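Local coordinates for vacuolar protein-sorting-associated protein 25 (Homo sapiens, PDB 3HTU) that serves as a subunit of the ESCRT-II complex, required for multivesicular body formation and sorting of endosomal cargo, and probably takes part in recruiting ESCRT-III, at residues 12-15 and 16-20; 45-49 and 50-54. All blocks are in the same frame, centred on the assembly; numbering follows the deposited sequence.

Contact 1: 12-15 and 16-20; sequences KLIY and QWVSR
The C-terminal half of helix 7-19, the first helix of this C-terminal winged-helix domain, brings Tyr15 against Ser19 and Ile14 against Val18 one turn on. In its i to i+4 ladder Val18 N donates to Ile14 O at 3.0 Å with an N-H...O angle of 157°, Gln16 N reaches Lys12 O, and Trp17 N reaches Leu13 O and, weakly, also Ile14 O. The Ser19 rung differs, because Tyr15 O takes two bonds from it: Ser19 N and Ser19 OG each lie 3.2 Å from Tyr15 O and arrive on opposite faces of the carbonyl plane. Ser19 CB holds OG beside its own backbone N (chi1 -60°), which turns the hydroxyl back along the helix to Tyr15 O. Ile14, Tyr15 and Val18 all pack on Phe78 of strand 75-78, and within the helix Ile14 CG2 meets Val18 CG2 at 4.3 Å. The Tyr15 hydroxyl is hydrogen-bonded to the terminal carboxylate of Phe79. Gln16, extended beyond CG, crosses Leu13, with Gln16 NE2 3.9 Å from Leu13 CD2. Ser19 OG also lies over one face of the Tyr15 ring, with Tyr15 CE2 its nearest ring atom at 3.7 Å.

Contact 2: 45-49 and 50-54; sequences HGLDE and ATLLR
Asp48 is the N-cap of helix 49-61, its OD2 accepting two bonds from Thr51 in the first turn. Thr51 N lies 2.9 Å from Asp48 OD2 and meets it from above the carboxylate plane. Thr51 OG1, 2.8 Å from Asp48 OD2, uses the syn lone pair. Asp48 chi1 of 60° sets CG between its backbone N and carbonyl carbon, bringing the carboxylate back over the first turn. Thr51 in turn keeps OG1 beside its own N (chi1 -58°), and both donors therefore converge on one oxygen. A valine in place of Thr51 removes the hydroxyl that OD2 accepts from, and would probably leave the Asp48 carboxylate freer to turn, with the Thr51 N bond left of the two described. The methyl CG2 of Thr51 meets Leu47 CD2 at 3.7 Å, the two side chains crossing at about a right angle, while Leu47 CD1 lies 4.0 Å from Leu52 CB. Further round, Glu49 runs alongside Leu53, Glu49 OE2 3.6 Å from Leu53 CD1, and OE1 makes a salt bridge with Arg74. Leu47 and Thr51 both touch Trp10 of helix 7-19, whereas Leu47 and Leu52 rest on Thr34 and Leu53 on Leu30, both of helix 30-35.

Both contacts are local, linking residues within a few positions of one another, but they treat opposite ends of two helices: contact 1 closes helix 7-19, and contact 2 starts helix 49-61. Contact 1 is partly buried, with Ile14 and Val18 both buried; contact 2 is mostly surface, with Leu52 its one buried residue. The same pairing of donors, a backbone N-H and a hydroxyl from one residue, meets a different acceptor. In the first it is a backbone carbonyl near a C-terminus, whereas in the second it is a side-chain carboxylate at an N-terminus. The centres of the two contacts are about 15 Å apart, yet they touch where Ile14 CD1 packs 3.7 Å from Leu52 CD1.

Contact 1: 12-15 and 16-20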
# COMPACT_ATOMS: atom_id res chain seq x y z
N LYS A 12 -0.03 13.73 -0.14
CA LYS A 12 -1.32 14.41 -0.28
C LYS A 12 -2.29 13.62 -1.18
O LYS A 12 -3.45 13.48 -0.84
CB LYS A 12 -1.12 15.84 -0.81
CG LYS A 12 -2.38 16.71 -0.91
CD LYS A 12 -2.03 18.17 -1.16
CE LYS A 12 -3.27 19.05 -1.31
NZ LYS A 12 -4.02 19.26 -0.03
N LEU A 13 -1.80 13.10 -2.30
CA LEU A 13 -2.63 12.33 -3.23
C LEU A 13 -3.08 10.98 -2.69
O LEU A 13 -4.23 10.57 -2.90
CB LEU A 13 -1.91 12.12 -4.57
CG LEU A 13 -1.76 13.31 -5.53
CD1 LEU A 13 -0.84 12.92 -6.70
CD2 LEU A 13 -3.10 13.81 -6.06
N ILE A 14 -2.17 10.26 -2.02
CA ILE A 14 -2.51 8.96 -1.49
C ILE A 14 -3.56 9.11 -0.39
O ILE A 14 -4.52 8.34 -0.32
CB ILE A 14 -1.26 8.21 -0.93
CG1 ILE A 14 -0.31 7.81 -2.07
CG2 ILE A 14 -1.68 6.95 -0.15
CD1 ILE A 14 1.14 7.71 -1.63
N TYR A 15 -3.36 10.10 0.47
CA TYR A 15 -4.20 10.25 1.65
C TYR A 15 -5.60 10.70 1.26
O TYR A 15 -6.58 10.32 1.88
CB TYR A 15 -3.56 11.22 2.64
CG TYR A 15 -4.32 11.29 3.94
CD1 TYR A 15 -4.13 10.34 4.94
CD2 TYR A 15 -5.25 12.30 4.16
CE1 TYR A 15 -4.84 10.38 6.11
CE2 TYR A 15 -5.97 12.35 5.35
CZ TYR A 15 -5.75 11.39 6.32
OH TYR A 15 -6.45 11.43 7.51
N GLN A 16 -5.66 11.52 0.21
CA GLN A 16 -6.89 11.90 -0.45
C GLN A 16 -7.67 10.65 -0.89
O GLN A 16 -8.87 10.57 -0.70
CB GLN A 16 -6.55 12.77 -1.65
CG GLN A 16 -7.32 14.07 -1.77
CD GLN A 16 -6.71 15.01 -2.82
OE1 GLN A 16 -6.53 16.20 -2.56
NE2 GLN A 16 -6.39 14.47 -3.99
N TRP A 17 -6.97 9.67 -1.48
CA TRP A 17 -7.63 8.47 -2.01
C TRP A 17 -8.14 7.53 -0.92
O TRP A 17 -9.21 6.92 -1.06
CB TRP A 17 -6.71 7.69 -2.98
CG TRP A 17 -7.36 6.43 -3.44
CD1 TRP A 17 -8.26 6.31 -4.46
CD2 TRP A 17 -7.25 5.13 -2.84
NE1 TRP A 17 -8.69 5.01 -4.55
CE2 TRP A 17 -8.09 4.26 -3.58
CE3 TRP A 17 -6.50 4.61 -1.77
CZ2 TRP A 17 -8.21 2.90 -3.28
CZ3 TRP A 17 -6.62 3.25 -1.48
CH2 TRP A 17 -7.47 2.41 -2.23
N VAL A 18 -7.37 7.39 0.16
CA VAL A 18 -7.76 6.55 1.29
C VAL A 18 -9.04 7.09 1.92
O VAL A 18 -9.92 6.32 2.29
CB VAL A 18 -6.64 6.45 2.36
CG1 VAL A 18 -7.10 5.60 3.55
CG2 VAL A 18 -5.35 5.87 1.77
N SER A 19 -9.14 8.42 2.01
CA SER A 19 -10.31 9.09 2.58
C SER A 19 -11.49 9.09 1.60
O SER A 19 -12.55 8.51 1.90
CB SER A 19 -9.96 10.51 3.01
OG SER A 19 -8.94 10.52 3.99
N ARG A 20 -11.31 9.74 0.45
CA ARG A 20 -12.34 9.79 -0.59
C ARG A 20 -12.58 8.41 -1.20
O ARG A 20 -11.78 7.95 -2.03
CB ARG A 20 -11.96 10.76 -1.71
CG ARG A 20 -11.68 12.19 -1.30
CD ARG A 20 -11.23 13.00 -2.51
NE ARG A 20 -10.90 14.38 -2.18
CZ ARG A 20 -10.52 15.31 -3.06
NH1 ARG A 20 -10.41 15.00 -4.35
NH2 ARG A 20 -10.25 16.54 -2.65

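Contact 2: 45-49 and 50-54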
# COMPACT_ATOMS: atom_id res chain seq x y z
N HIS A 45 -0.62 4.81 -8.84
CA HIS A 45 -0.40 3.44 -9.28
C HIS A 45 0.94 3.38 -10.02
O HIS A 45 1.33 4.36 -10.64
CB HIS A 45 -1.54 2.94 -10.15
CG HIS A 45 -1.80 1.47 -10.02
ND1 HIS A 45 -1.21 0.54 -10.85
CD2 HIS A 45 -2.56 0.77 -9.15
CE1 HIS A 45 -1.61 -0.67 -10.50
NE2 HIS A 45 -2.43 -0.56 -9.47
N GLY A 46 1.65 2.27 -9.91
CA GLY A 46 2.97 2.16 -10.53
C GLY A 46 4.09 2.94 -9.84
O GLY A 46 5.26 2.72 -10.15
N LEU A 47 3.74 3.83 -8.92
CA LEU A 47 4.75 4.55 -8.11
C LEU A 47 5.72 3.54 -7.50
O LEU A 47 5.28 2.52 -6.98
CB LEU A 47 4.08 5.35 -6.99
CG LEU A 47 4.53 6.76 -6.57
CD1 LEU A 47 4.42 6.93 -5.06
CD2 LEU A 47 5.93 7.12 -7.05
N ASP A 48 7.02 3.83 -7.59
CA ASP A 48 8.06 2.95 -7.06
C ASP A 48 8.01 2.89 -5.52
O ASP A 48 7.57 3.85 -4.89
CB ASP A 48 9.45 3.44 -7.54
CG ASP A 48 9.77 4.86 -7.09
OD1 ASP A 48 9.18 5.82 -7.63
OD2 ASP A 48 10.64 5.03 -6.20
N GLU A 49 8.45 1.78 -4.92
CA GLU A 49 8.40 1.61 -3.46
C GLU A 49 9.18 2.71 -2.75
O GLU A 49 8.73 3.22 -1.72
CB GLU A 49 8.92 0.24 -2.98
CG GLU A 49 8.32 -0.22 -1.61
CD GLU A 49 9.35 -0.70 -0.57
OE1 GLU A 49 8.95 -1.43 0.36
OE2 GLU A 49 10.56 -0.35 -0.67
N ALA A 50 10.33 3.05 -3.31
CA ALA A 50 11.23 4.02 -2.67
C ALA A 50 10.56 5.38 -2.46
O ALA A 50 10.65 5.96 -1.39
CB ALA A 50 12.51 4.18 -3.47
N THR A 51 9.87 5.86 -3.49
CA THR A 51 9.20 7.15 -3.46
C THR A 51 7.92 7.06 -2.62
O THR A 51 7.58 8.00 -1.92
CB THR A 51 8.89 7.66 -4.88
OG1 THR A 51 10.11 7.75 -5.64
CG2 THR A 51 8.23 9.03 -4.83
N LEU A 52 7.23 5.92 -2.71
CA LEU A 52 6.05 5.63 -1.90
C LEU A 52 6.37 5.68 -0.41
O LEU A 52 5.60 6.24 0.36
CB LEU A 52 5.49 4.25 -2.26
CG LEU A 52 4.34 3.72 -1.41
CD1 LEU A 52 3.08 4.51 -1.71
CD2 LEU A 52 4.13 2.21 -1.62
N LEU A 53 7.49 5.08 -0.01
CA LEU A 53 7.91 5.17 1.39
C LEU A 53 8.19 6.59 1.88
O LEU A 53 7.85 6.93 3.01
CB LEU A 53 9.09 4.25 1.68
CG LEU A 53 8.65 2.87 2.15
CD1 LEU A 53 9.81 1.91 2.09
CD2 LEU A 53 7.99 2.90 3.55
N ARG A 54 8.81 7.41 1.03
CA ARG A 54 9.04 8.81 1.38
C ARG A 54 7.72 9.62 1.45
O ARG A 54 7.60 10.55 2.24
CB ARG A 54 10.04 9.47 0.43
CG ARG A 54 11.38 8.72 0.25
CD ARG A 54 12.46 9.08 1.29
NE ARG A 54 13.79 8.66 0.81
CZ ARG A 54 14.94 8.82 1.47
NH1 ARG A 54 14.97 9.40 2.67
NH2 ARG A 54 16.07 8.39 0.92